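Tyrosinase (Burkholderia thailandensis, PDB 5ZRE) probably catalyses the hydroxylation of monophenols and the oxidation of the resulting diphenols to quinones, using a pair of copper ions. Local coordinates at residues A[424-429]-A[485-490]; A[441-446]-A[464-469]; A[430-435]-A[526-531]; A[254-259]-A[270-275]. All blocks are in the same frame, centred on the assembly; numbering follows the deposited sequence.

Contact 1. Residues A[424-429]-A[485-490]; sequences TKKLTV and VAHFPL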
loop_
_atom_site.group_PDB
_atom_site.type_symbol
_atom_site.label_atom_id
_atom_site.label_comp_id
_atom_site.label_asym_id
_atom_site.label_seq_id
_atom_site.Cartn_x
_atom_site.Cartn_y
_atom_site.Cartn_z
ATOM N N THR A 424 -13.668 -2.626 25.312
ATOM C CA THR A 424 -12.216 -2.650 25.212
ATOM C C THR A 424 -11.756 -3.963 24.570
ATOM O O THR A 424 -10.553 -4.173 24.360
ATOM C CB THR A 424 -11.606 -2.514 26.610
ATOM O OG1 THR A 424 -12.569 -3.098 27.486
ATOM C CG2 THR A 424 -11.345 -1.081 27.013
ATOM N N LYS A 425 -12.711 -4.841 24.272
ATOM C CA LYS A 425 -12.388 -6.187 23.836
ATOM C C LYS A 425 -12.148 -6.194 22.317
ATOM O O LYS A 425 -12.196 -5.145 21.643
ATOM C CB LYS A 425 -13.510 -7.143 24.257
ATOM C CG LYS A 425 -13.905 -7.108 25.733
ATOM C CD LYS A 425 -14.358 -8.461 26.266
ATOM C CE LYS A 425 -15.343 -8.377 27.412
ATOM N NZ LYS A 425 -16.256 -9.545 27.408
ATOM N N LYS A 426 -11.939 -7.397 21.779
ATOM C CA LYS A 426 -11.324 -7.594 20.473
ATOM C C LYS A 426 -11.921 -8.858 19.806
ATOM O O LYS A 426 -12.126 -9.862 20.473
ATOM C CB LYS A 426 -9.821 -7.623 20.761
ATOM C CG LYS A 426 -8.925 -8.070 19.617
ATOM C CD LYS A 426 -7.833 -9.008 20.067
ATOM C CE LYS A 426 -6.977 -8.413 21.163
ATOM N NZ LYS A 426 -5.578 -8.900 21.090
ATOM N N LEU A 427 -12.241 -8.813 18.498
ATOM C CA LEU A 427 -12.818 -9.978 17.756
ATOM C C LEU A 427 -11.744 -10.600 16.855
ATOM O O LEU A 427 -11.057 -9.912 16.109
ATOM C CB LEU A 427 -14.026 -9.523 16.933
ATOM C CG LEU A 427 -14.629 -10.555 15.974
ATOM C CD1 LEU A 427 -15.672 -11.424 16.653
ATOM C CD2 LEU A 427 -15.272 -9.861 14.788
ATOM N N THR A 428 -11.586 -11.902 16.972
ATOM C CA THR A 428 -10.602 -12.619 16.206
ATOM C C THR A 428 -11.383 -13.445 15.199
ATOM O O THR A 428 -12.479 -13.889 15.522
ATOM C CB THR A 428 -9.672 -13.442 17.108
ATOM O OG1 THR A 428 -8.672 -12.580 17.672
ATOM C CG2 THR A 428 -8.997 -14.575 16.373
ATOM N N VAL A 429 -10.869 -13.542 13.976
ATOM C CA VAL A 429 -11.538 -14.271 12.909
ATOM C C VAL A 429 -10.568 -15.284 12.300
ATOM O O VAL A 429 -9.445 -14.948 11.894
ATOM C CB VAL A 429 -12.058 -13.327 11.821
ATOM C CG1 VAL A 429 -12.839 -14.099 10.773
ATOM C CG2 VAL A 429 -12.897 -12.213 12.407
ATOM N N VAL A 485 -5.626 -15.085 9.632
ATOM C CA VAL A 485 -6.178 -14.745 10.924
ATOM C C VAL A 485 -6.381 -13.234 10.996
ATOM O O VAL A 485 -5.405 -12.503 11.015
ATOM C CB VAL A 485 -5.223 -15.190 12.037
ATOM C CG1 VAL A 485 -5.696 -14.701 13.401
ATOM C CG2 VAL A 485 -5.005 -16.698 12.018
ATOM N N ALA A 486 -7.627 -12.770 11.049
ATOM C CA ALA A 486 -7.874 -11.326 11.157
ATOM C C ALA A 486 -8.297 -10.992 12.592
ATOM O O ALA A 486 -8.901 -11.816 13.279
ATOM C CB ALA A 486 -8.931 -10.905 10.162
ATOM N N HIS A 487 -7.987 -9.774 13.007
ATOM C CA HIS A 487 -8.362 -9.232 14.308
ATOM C C HIS A 487 -9.057 -7.894 14.099
ATOM O O HIS A 487 -8.603 -7.113 13.308
ATOM C CB HIS A 487 -7.141 -8.998 15.204
ATOM C CG HIS A 487 -6.373 -10.237 15.501
ATOM N ND1 HIS A 487 -6.656 -11.032 16.603
ATOM C CD2 HIS A 487 -5.341 -10.822 14.859
ATOM C CE1 HIS A 487 -5.819 -12.054 16.629
ATOM N NE2 HIS A 487 -5.007 -11.948 15.566
ATOM N N PHE A 488 -10.140 -7.651 14.823
ATOM C CA PHE A 488 -10.820 -6.381 14.771
ATOM C C PHE A 488 -11.102 -5.919 16.191
ATOM O O PHE A 488 -11.504 -6.730 17.022
ATOM C CB PHE A 488 -12.135 -6.505 14.005
ATOM C CG PHE A 488 -11.995 -7.067 12.616
ATOM C CD1 PHE A 488 -12.031 -8.434 12.394
ATOM C CD2 PHE A 488 -11.825 -6.231 11.530
ATOM C CE1 PHE A 488 -11.908 -8.950 11.111
ATOM C CE2 PHE A 488 -11.693 -6.744 10.247
ATOM C CZ PHE A 488 -11.735 -8.102 10.039
ATOM N N PRO A 489 -10.918 -4.627 16.457
ATOM C CA PRO A 489 -11.367 -4.091 17.759
ATOM C C PRO A 489 -12.897 -4.056 17.788
ATOM O O PRO A 489 -13.519 -3.981 16.699
ATOM C CB PRO A 489 -10.802 -2.664 17.817
ATOM C CG PRO A 489 -10.656 -2.255 16.344
ATOM C CD PRO A 489 -10.456 -3.547 15.563
ATOM N N LEU A 490 -13.492 -4.111 18.992
ATOM C CA LEU A 490 -14.957 -3.933 19.137
ATOM C C LEU A 490 -15.249 -2.552 19.738
ATOM O O LEU A 490 -16.305 -2.329 20.302
ATOM C CB LEU A 490 -15.532 -5.051 20.008
ATOM C CG LEU A 490 -15.422 -6.457 19.429
ATOM C CD1 LEU A 490 -15.576 -7.526 20.497
ATOM C CD2 LEU A 490 -16.448 -6.665 18.336
#
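Leu427 and Phe488 face each other as an antiparallel hydrogen-bonded pair. Leu427 N gives its hydrogen to Phe488 O at 2.7 Å, and Phe488 N returns a bond to Leu427 O at 2.8 Å. Val429 and Ala486 repeat the exchange, with Val429 N 2.7 Å from Ala486 O. Past the end of the pairing, Leu490 N still reaches Lys425 O at 3.1 Å. This donor is tilted 29° from the carbonyl plane. The two strands belong to a small antiparallel sheet in which 426-433 is the central strand. Its other edge is used as well, since the backbone of Thr428 bonds to Glu533.

On one face lie Lys426, Thr428, His487 and Pro489. Thr428 OG1 sits 2.8 Å from His487 ND1, the two side chains running side by side. The far nitrogen of that ring, NE2, is bonded to Ser260 O. Lys426 NZ is gripped by the carbonyls of Asn263, Asn266 and Gly268, so the end of helix 256-263 and the loop after it are tied to this face. The other face is apolar. Val429 CG2 meets the edge of the Phe488 ring, in its plane, 3.6 Å from Phe488 CE1. Leu490 CD2 lies 4.0 Å from Leu427 CB.

Contact 2. Residues A[441-446]-A[464-469]; sequences FIMKAY and KSILSR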
loop_
_atom_site.group_PDB
_atom_site.type_symbol
_atom_site.label_atom_id
_atom_site.label_comp_id
_atom_site.label_asym_id
_atom_site.label_seq_id
_atom_site.Cartn_x
_atom_site.Cartn_y
_atom_site.Cartn_z
ATOM N N PHE A 441 -7.943 -8.916 -1.886
ATOM C CA PHE A 441 -9.306 -8.865 -1.338
ATOM C C PHE A 441 -9.316 -8.166 0.028
ATOM O O PHE A 441 -8.268 -8.022 0.673
ATOM C CB PHE A 441 -9.911 -10.276 -1.283
ATOM C CG PHE A 441 -9.270 -11.210 -0.298
ATOM C CD1 PHE A 441 -8.196 -12.013 -0.671
ATOM C CD2 PHE A 441 -9.752 -11.304 1.002
ATOM C CE1 PHE A 441 -7.603 -12.865 0.253
ATOM C CE2 PHE A 441 -9.170 -12.167 1.922
ATOM C CZ PHE A 441 -8.074 -12.918 1.554
ATOM N N ILE A 442 -10.519 -7.708 0.405
ATOM C CA ILE A 442 -10.798 -6.935 1.635
ATOM C C ILE A 442 -11.786 -7.739 2.487
ATOM O O ILE A 442 -12.822 -8.189 2.002
ATOM C CB ILE A 442 -11.353 -5.524 1.303
ATOM C CG1 ILE A 442 -10.395 -4.707 0.436
ATOM C CG2 ILE A 442 -11.711 -4.719 2.550
ATOM C CD1 ILE A 442 -11.072 -3.569 -0.306
ATOM N N MET A 443 -11.447 -7.938 3.751
ATOM C CA MET A 443 -12.350 -8.507 4.743
ATOM C C MET A 443 -12.991 -7.353 5.494
ATOM O O MET A 443 -12.255 -6.604 6.118
ATOM C CB MET A 443 -11.594 -9.338 5.775
ATOM C CG MET A 443 -11.866 -10.809 5.701
ATOM S SD MET A 443 -10.639 -11.750 6.636
ATOM C CE MET A 443 -9.396 -11.952 5.366
ATOM N N LYS A 444 -14.315 -7.190 5.429
ATOM C CA LYS A 444 -14.970 -6.176 6.262
ATOM C C LYS A 444 -15.785 -6.883 7.335
ATOM O O LYS A 444 -16.566 -7.752 6.997
ATOM C CB LYS A 444 -15.877 -5.263 5.439
ATOM C CG LYS A 444 -15.151 -4.196 4.639
ATOM C CD LYS A 444 -16.080 -3.252 3.922
ATOM C CE LYS A 444 -15.986 -1.834 4.441
ATOM N NZ LYS A 444 -16.495 -0.849 3.456
ATOM N N ALA A 445 -15.616 -6.473 8.594
ATOM C CA ALA A 445 -16.278 -7.140 9.723
ATOM C C ALA A 445 -17.413 -6.273 10.254
ATOM O O ALA A 445 -17.356 -5.047 10.203
ATOM C CB ALA A 445 -15.283 -7.450 10.826
ATOM N N TYR A 446 -18.414 -6.949 10.818
ATOM C CA TYR A 446 -19.626 -6.305 11.307
ATOM C C TYR A 446 -20.226 -7.073 12.481
ATOM O O TYR A 446 -20.209 -8.304 12.499
ATOM C CB TYR A 446 -20.708 -6.301 10.233
ATOM C CG TYR A 446 -20.396 -5.464 9.031
ATOM C CD1 TYR A 446 -20.752 -4.124 8.971
ATOM C CD2 TYR A 446 -19.790 -6.029 7.925
ATOM C CE1 TYR A 446 -20.496 -3.362 7.841
ATOM C CE2 TYR A 446 -19.495 -5.271 6.803
ATOM C CZ TYR A 446 -19.850 -3.936 6.753
ATOM O OH TYR A 446 -19.562 -3.221 5.624
ATOM N N LYS A 464 -9.674 -5.279 6.684
ATOM C CA LYS A 464 -8.335 -5.803 6.561
ATOM C C LYS A 464 -8.047 -6.015 5.075
ATOM O O LYS A 464 -8.788 -6.769 4.447
ATOM C CB LYS A 464 -8.202 -7.101 7.358
ATOM C CG LYS A 464 -6.830 -7.758 7.286
ATOM C CD LYS A 464 -6.853 -9.219 7.764
ATOM C CE LYS A 464 -5.557 -9.993 7.608
ATOM N NZ LYS A 464 -4.475 -9.397 8.422
ATOM N N SER A 465 -7.020 -5.361 4.528
ATOM C CA SER A 465 -6.676 -5.551 3.125
ATOM C C SER A 465 -5.575 -6.603 2.971
ATOM O O SER A 465 -4.503 -6.443 3.498
ATOM C CB SER A 465 -6.265 -4.281 2.501
ATOM O OG SER A 465 -7.350 -3.361 2.527
ATOM N N ILE A 466 -5.860 -7.662 2.219
ATOM C CA ILE A 466 -4.834 -8.602 1.808
ATOM C C ILE A 466 -4.402 -8.248 0.382
ATOM O O ILE A 466 -5.146 -8.404 -0.569
ATOM C CB ILE A 466 -5.336 -10.052 1.923
ATOM C CG1 ILE A 466 -5.585 -10.448 3.382
ATOM C CG2 ILE A 466 -4.348 -11.005 1.269
ATOM C CD1 ILE A 466 -6.869 -9.899 3.978
ATOM N N LEU A 467 -3.209 -7.711 0.265
ATOM C CA LEU A 467 -2.553 -7.457 -1.024
ATOM C C LEU A 467 -1.983 -8.775 -1.523
ATOM O O LEU A 467 -1.180 -9.355 -0.854
ATOM C CB LEU A 467 -1.427 -6.432 -0.852
ATOM C CG LEU A 467 -0.595 -6.184 -2.111
ATOM C CD1 LEU A 467 -1.434 -5.486 -3.185
ATOM C CD2 LEU A 467 0.676 -5.400 -1.781
ATOM N N SER A 468 -2.390 -9.227 -2.688
ATOM C CA SER A 468 -1.950 -10.526 -3.108
ATOM C C SER A 468 -1.647 -10.481 -4.612
ATOM O O SER A 468 -1.264 -9.408 -5.114
ATOM C CB SER A 468 -2.985 -11.549 -2.723
ATOM O OG SER A 468 -2.543 -12.885 -2.973
ATOM N N ARG A 469 -1.787 -11.609 -5.322
ATOM C CA ARG A 469 -1.361 -11.672 -6.710
ATOM C C ARG A 469 -2.289 -12.609 -7.490
ATOM O O ARG A 469 -3.157 -13.242 -6.918
ATOM C CB ARG A 469 0.135 -12.025 -6.760
ATOM C CG ARG A 469 0.497 -13.502 -6.810
ATOM C CD ARG A 469 0.226 -14.266 -5.524
ATOM N NE ARG A 469 1.180 -15.359 -5.344
ATOM C CZ ARG A 469 1.005 -16.412 -4.546
ATOM N NH1 ARG A 469 2.011 -17.248 -4.342
ATOM N NH2 ARG A 469 -0.166 -16.644 -3.976
#
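Strands 441-446 and 464-466 run antiparallel, 161° between their directions and 4.8 Å apart at closest approach, with Phe441-Ile466 and Met443-Lys464 as hydrogen-bonded pairs. Each pair exchanges two backbone bonds; Ile466 N to Phe441 O is 2.9 Å.

Phe441 and Ile466 point the same way from the sheet. The Phe441 CG lies between its own backbone N and carbonyl carbon (chi1 68°), which sets the ring over the Ile466 side chain. Ile466 CB sits over one face, 4.1 Å from the centroid of the Phe441 ring and 18° off the normal, a CH-pi contact. Ile466 CD1 lies 3.8 Å from Phe441 CE2. The same methyl touches the end of Met443, with Met443 CE 3.5 Å from Ile466 CD1. These strands form a beta hairpin, 441-450 and 456-466, and strand 502-508 pairs with the other edge of strand 441-450. The face with Met443 packs on Ile484 and Ala486 of the neighbouring sheet.

Ile442 and Ser465 occupy the opposite face, against Leu282 of helix 274-284. Ser465 OG is 3.9 Å from Ile442 CG1 and is hydrogen-bonded to Asp279. The Ser465 side chain is about 7 Å from that of His281, a copper ligand on the same helix.

Contact 3. Residues A[430-435]-A[526-531]; sequences TGIDRA and SALQPK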
loop_
_atom_site.group_PDB
_atom_site.type_symbol
_atom_site.label_atom_id
_atom_site.label_comp_id
_atom_site.label_asym_id
_atom_site.label_seq_id
_atom_site.Cartn_x
_atom_site.Cartn_y
_atom_site.Cartn_z
ATOM N N THR A 430 -11.047 -16.505 12.175
ATOM C CA THR A 430 -10.197 -17.620 11.792
ATOM C C THR A 430 -10.984 -18.562 10.872
ATOM O O THR A 430 -12.141 -18.329 10.585
ATOM C CB THR A 430 -9.654 -18.306 13.056
ATOM O OG1 THR A 430 -10.751 -18.735 13.869
ATOM C CG2 THR A 430 -8.762 -17.388 13.863
ATOM N N GLY A 431 -10.324 -19.622 10.421
ATOM C CA GLY A 431 -10.891 -20.561 9.455
ATOM C C GLY A 431 -11.100 -19.914 8.091
ATOM O O GLY A 431 -12.105 -20.141 7.467
ATOM N N ILE A 432 -10.179 -19.080 7.638
ATOM C CA ILE A 432 -10.216 -18.601 6.255
ATOM C C ILE A 432 -9.010 -19.173 5.495
ATOM O O ILE A 432 -7.880 -18.842 5.846
ATOM C CB ILE A 432 -10.179 -17.063 6.217
ATOM C CG1 ILE A 432 -11.281 -16.430 7.073
ATOM C CG2 ILE A 432 -10.194 -16.569 4.775
ATOM C CD1 ILE A 432 -10.750 -15.417 8.090
ATOM N N ASP A 433 -9.238 -19.999 4.464
ATOM C CA ASP A 433 -8.135 -20.444 3.570
ATOM C C ASP A 433 -8.098 -19.599 2.288
ATOM O O ASP A 433 -8.910 -19.773 1.367
ATOM C CB ASP A 433 -8.173 -21.960 3.240
ATOM C CG ASP A 433 -6.768 -22.528 2.893
ATOM O OD1 ASP A 433 -6.012 -21.876 2.139
ATOM O OD2 ASP A 433 -6.405 -23.620 3.389
ATOM N N ARG A 434 -7.118 -18.709 2.230
ATOM C CA ARG A 434 -6.991 -17.775 1.139
ATOM C C ARG A 434 -6.303 -18.439 -0.056
ATOM O O ARG A 434 -6.232 -17.844 -1.133
ATOM C CB ARG A 434 -6.203 -16.543 1.591
ATOM C CG ARG A 434 -4.691 -16.639 1.431
ATOM C CD ARG A 434 -3.985 -15.490 2.142
ATOM N NE ARG A 434 -2.751 -15.051 1.504
ATOM C CZ ARG A 434 -2.689 -14.507 0.292
ATOM N NH1 ARG A 434 -3.758 -14.531 -0.489
ATOM N NH2 ARG A 434 -1.567 -13.939 -0.129
ATOM N N ALA A 435 -5.798 -19.658 0.120
ATOM C CA ALA A 435 -4.957 -20.257 -0.915
ATOM C C ALA A 435 -5.756 -20.374 -2.202
ATOM O O ALA A 435 -5.157 -20.436 -3.257
ATOM C CB ALA A 435 -4.422 -21.607 -0.500
ATOM N N SER A 526 -18.481 -17.857 -1.234
ATOM C CA SER A 526 -19.719 -18.203 -0.454
ATOM C C SER A 526 -19.569 -19.422 0.475
ATOM O O SER A 526 -20.322 -19.550 1.438
ATOM C CB SER A 526 -20.882 -18.400 -1.343
ATOM O OG SER A 526 -21.791 -17.339 -1.153
ATOM N N ALA A 527 -18.639 -20.325 0.229
ATOM C CA ALA A 527 -18.462 -21.493 1.093
ATOM C C ALA A 527 -17.465 -21.188 2.225
ATOM O O ALA A 527 -17.180 -22.044 3.067
ATOM C CB ALA A 527 -17.987 -22.661 0.255
ATOM N N LEU A 528 -16.899 -19.993 2.269
ATOM C CA LEU A 528 -15.947 -19.722 3.349
ATOM C C LEU A 528 -16.651 -19.896 4.698
ATOM O O LEU A 528 -17.790 -19.500 4.852
ATOM C CB LEU A 528 -15.393 -18.302 3.219
ATOM C CG LEU A 528 -14.351 -18.097 2.127
ATOM C CD1 LEU A 528 -13.784 -16.693 2.222
ATOM C CD2 LEU A 528 -13.256 -19.153 2.206
ATOM N N GLN A 529 -15.930 -20.448 5.663
ATOM C CA GLN A 529 -16.500 -20.837 6.942
ATOM C C GLN A 529 -15.774 -20.111 8.078
ATOM O O GLN A 529 -14.948 -20.698 8.751
ATOM C CB GLN A 529 -16.350 -22.353 7.074
ATOM C CG GLN A 529 -17.234 -22.940 8.153
ATOM C CD GLN A 529 -18.674 -22.679 7.817
ATOM O OE1 GLN A 529 -19.408 -22.056 8.584
ATOM N NE2 GLN A 529 -19.066 -23.137 6.640
ATOM N N PRO A 530 -16.055 -18.826 8.285
ATOM C CA PRO A 530 -15.217 -18.154 9.250
ATOM C C PRO A 530 -15.687 -18.420 10.692
ATOM O O PRO A 530 -16.902 -18.380 10.970
ATOM C CB PRO A 530 -15.317 -16.675 8.850
ATOM C CG PRO A 530 -16.696 -16.531 8.259
ATOM C CD PRO A 530 -17.027 -17.897 7.694
ATOM N N LYS A 531 -14.715 -18.678 11.583
ATOM C CA LYS A 531 -14.955 -18.889 13.019
ATOM C C LYS A 531 -14.616 -17.623 13.850
ATOM O O LYS A 531 -13.638 -16.901 13.617
ATOM C CB LYS A 531 -14.170 -20.131 13.447
ATOM C CG LYS A 531 -14.664 -21.455 12.866
ATOM C CD LYS A 531 -15.744 -22.164 13.690
ATOM C CE LYS A 531 -17.160 -21.869 13.224
ATOM N NZ LYS A 531 -18.182 -22.345 14.191
#
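Thr430 starts the contact by pairing with Lys531. Thr430 N donates to Lys531 O at 3.0 Å, and Lys531 N answers to Thr430 O at 2.8 Å. The second bond arrives 39° out of the carbonyl plane. Thr430 OG1 is held between its backbone N and carbonyl carbon (chi1 58°). From there Thr430 OG1 makes a weak bond to Lys531 O at 3.4 Å, so this carbonyl takes both a main-chain and a side-chain donor. Thr430 OG1 also lies 3.7 Å from Lys531 CB, the two side chains crossing at about a right angle.

At Gly431 the backbone turns to a positive phi of 67°. Gly431 O comes within 3.2 Å of Gln529 O; both are acceptors and do not bond to each other. Thr430-Lys531 is the one bridge of the contact. The contact lies where strand 531-534 begins, after helix 515-526, and joins one edge of strand 426-433. Strand 483-489 lies along the other edge of this three-stranded antiparallel sheet.

Ile432 is buried. It meets two side chains loosely, with Ile432 CG2 4.4 Å from Leu528 CD1 and Ile432 CG1 4.4 Å from Pro530 CB. On the side of the second sheet it packs on Met443 of strand 441-450.

Asp433 directs its carboxylate away from the 526-531 segment. Asp433 OD1 accepts from Ala435 N at 3.0 Å through its anti lone pair, forming an Asx turn. Arg434 points away from 526-531, and its NH2 is hydrogen-bonded to Ser468 OG.

Contact 4. Residues A[254-259]-A[270-275]; sequences SNTTSA and VTPVES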
loop_
_atom_site.group_PDB
_atom_site.type_symbol
_atom_site.label_atom_id
_atom_site.label_comp_id
_atom_site.label_asym_id
_atom_site.label_seq_id
_atom_site.Cartn_x
_atom_site.Cartn_y
_atom_site.Cartn_z
ATOM N N SER A 254 7.078 -4.673 11.391
ATOM C CA SER A 254 7.609 -4.984 10.070
ATOM C C SER A 254 6.523 -5.559 9.157
ATOM O O SER A 254 6.572 -5.305 7.961
ATOM C CB SER A 254 8.791 -5.927 10.177
ATOM O OG SER A 254 8.394 -7.194 10.686
ATOM N N ASN A 255 5.556 -6.328 9.664
ATOM C CA ASN A 255 4.764 -7.153 8.713
ATOM C C ASN A 255 3.491 -7.744 9.328
ATOM O O ASN A 255 3.398 -7.924 10.557
ATOM C CB ASN A 255 5.589 -8.320 8.156
ATOM C CG ASN A 255 5.767 -9.471 9.129
ATOM O OD1 ASN A 255 5.075 -10.483 9.028
ATOM N ND2 ASN A 255 6.680 -9.327 10.074
ATOM N N THR A 256 2.577 -8.154 8.432
ATOM C CA THR A 256 1.246 -8.649 8.827
ATOM C C THR A 256 1.280 -10.090 9.338
ATOM O O THR A 256 0.308 -10.526 9.921
ATOM C CB THR A 256 0.236 -8.615 7.674
ATOM O OG1 THR A 256 0.837 -9.331 6.583
ATOM C CG2 THR A 256 -0.141 -7.195 7.320
ATOM N N THR A 257 2.333 -10.842 9.104
ATOM C CA THR A 257 2.346 -12.188 9.655
ATOM C C THR A 257 2.630 -12.113 11.159
ATOM O O THR A 257 1.894 -12.678 11.947
ATOM C CB THR A 257 3.360 -13.099 8.957
ATOM O OG1 THR A 257 3.186 -13.050 7.546
ATOM C CG2 THR A 257 3.233 -14.539 9.387
ATOM N N SER A 258 3.718 -11.422 11.526
ATOM C CA SER A 258 4.137 -11.247 12.924
ATOM C C SER A 258 3.033 -10.526 13.722
ATOM O O SER A 258 2.664 -10.954 14.806
ATOM C CB SER A 258 5.471 -10.504 12.993
ATOM O OG SER A 258 6.450 -11.111 12.156
ATOM N N ALA A 259 2.511 -9.440 13.179
ATOM C CA ALA A 259 1.461 -8.629 13.856
ATOM C C ALA A 259 0.221 -9.484 14.131
ATOM O O ALA A 259 -0.384 -9.358 15.183
ATOM C CB ALA A 259 1.075 -7.406 13.058
ATOM N N VAL A 270 -1.936 -4.310 17.869
ATOM C CA VAL A 270 -0.792 -3.797 17.227
ATOM C C VAL A 270 -1.097 -3.746 15.724
ATOM O O VAL A 270 -1.941 -4.493 15.271
ATOM C CB VAL A 270 0.370 -4.710 17.609
ATOM C CG1 VAL A 270 1.471 -4.763 16.574
ATOM C CG2 VAL A 270 0.898 -4.294 18.959
ATOM N N THR A 271 -0.435 -2.858 14.963
ATOM C CA THR A 271 -0.692 -2.662 13.538
ATOM C C THR A 271 0.636 -2.505 12.809
ATOM O O THR A 271 1.379 -1.587 13.077
ATOM C CB THR A 271 -1.560 -1.439 13.254
ATOM O OG1 THR A 271 -2.868 -1.746 13.726
ATOM C CG2 THR A 271 -1.638 -1.094 11.783
ATOM N N PRO A 272 0.915 -3.397 11.890
ATOM C CA PRO A 272 2.186 -3.383 11.176
ATOM C C PRO A 272 2.156 -2.286 10.110
ATOM O O PRO A 272 1.074 -1.941 9.645
ATOM C CB PRO A 272 2.245 -4.737 10.476
ATOM C CG PRO A 272 0.774 -5.183 10.347
ATOM C CD PRO A 272 -0.050 -4.344 11.306
ATOM N N VAL A 273 3.287 -1.723 9.727
ATOM C CA VAL A 273 3.233 -0.630 8.716
ATOM C C VAL A 273 2.672 -1.172 7.392
ATOM O O VAL A 273 1.990 -0.437 6.673
ATOM C CB VAL A 273 4.605 0.034 8.502
ATOM C CG1 VAL A 273 5.593 -0.861 7.759
ATOM C CG2 VAL A 273 4.426 1.356 7.801
ATOM N N GLU A 274 2.933 -2.465 7.122
ATOM C CA GLU A 274 2.444 -3.195 5.952
ATOM C C GLU A 274 0.906 -3.074 5.791
ATOM O O GLU A 274 0.385 -3.063 4.656
ATOM C CB GLU A 274 2.903 -4.658 6.046
ATOM C CG GLU A 274 2.960 -5.346 4.704
ATOM C CD GLU A 274 3.354 -6.819 4.639
ATOM O OE1 GLU A 274 3.582 -7.320 3.478
ATOM O OE2 GLU A 274 3.403 -7.485 5.708
ATOM N N SER A 275 0.140 -2.998 6.863
ATOM C CA SER A 275 -1.337 -3.056 6.724
ATOM C C SER A 275 -1.917 -1.820 6.002
ATOM O O SER A 275 -2.601 -1.967 4.991
ATOM C CB SER A 275 -2.003 -3.286 8.066
ATOM O OG SER A 275 -3.372 -2.925 8.020
#
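Pro272 is wedged against the first turn of helix 256-263, and this is the tight part of the contact. Pro272 CG lies 3.5 Å from Ala259 CB and 3.7 Å from Thr256 CG2. Pro272 CB rests 3.4 Å from Asn255 O. Beside it Glu274 stretches out, CG anti to the backbone N (chi1 -157°), and brings its carboxylate to the start of the helix. Thr256 N donates to Glu274 OE2 at 2.9 Å with a nearly straight N-H...O angle of 162°. The oxygen is met nearly along its C-O axis. Glu274 OE2 is also 3.3 Å from Thr256 OG1.

Asn255 is the N-cap. Asn255 OD1 accepts from Ser258 N at 3.0 Å and more weakly from Thr257 N. Its ND2 donates to the hydroxyls of Ser254 and Ser258, both near the amide plane, which fixes the rotation of the side chain.

The packing is looser at Val270 and Ser275, both partly exposed. Val270 CG1 is 4.4 Å from Ala259 CB. Thr256 CG2 comes no nearer to Ser275 than 4.2 Å, at Ser275 N.

Glu274 also lies close to the copper ligands His85 and His277. OE2 takes the N-H of Thr256 at the start of helix 256-263, and OE1 that of Gly86, beside His85. With each oxygen bonded to a different backbone N-H, the carboxylate is fixed in place and links the segment carrying His85 to the helix carrying His277.

Contacts 1 and 3 share strand 426-433 and lie in one sheet; Val429 CG1 is 4.1 Å from Pro530 CB. Contact 2 belongs to the second sheet, which packs on the first: Ala486 CB is 3.6 Å from Lys464 CD, and Phe488 CZ is 3.7 Å from Ala445 CB. It also meets contact 3, where Met443 SD is 3.9 Å from Ile432 CD1. Contact 4 touches none of the others, although its nearest atoms are about 5 Å from contacts 1 and 2. The Glu274 side chain of contact 4 is about 7 Å from a copper ion. Segment 464-469 of contact 2 also reaches the site, through Leu467, which touches the bound oxygen atom.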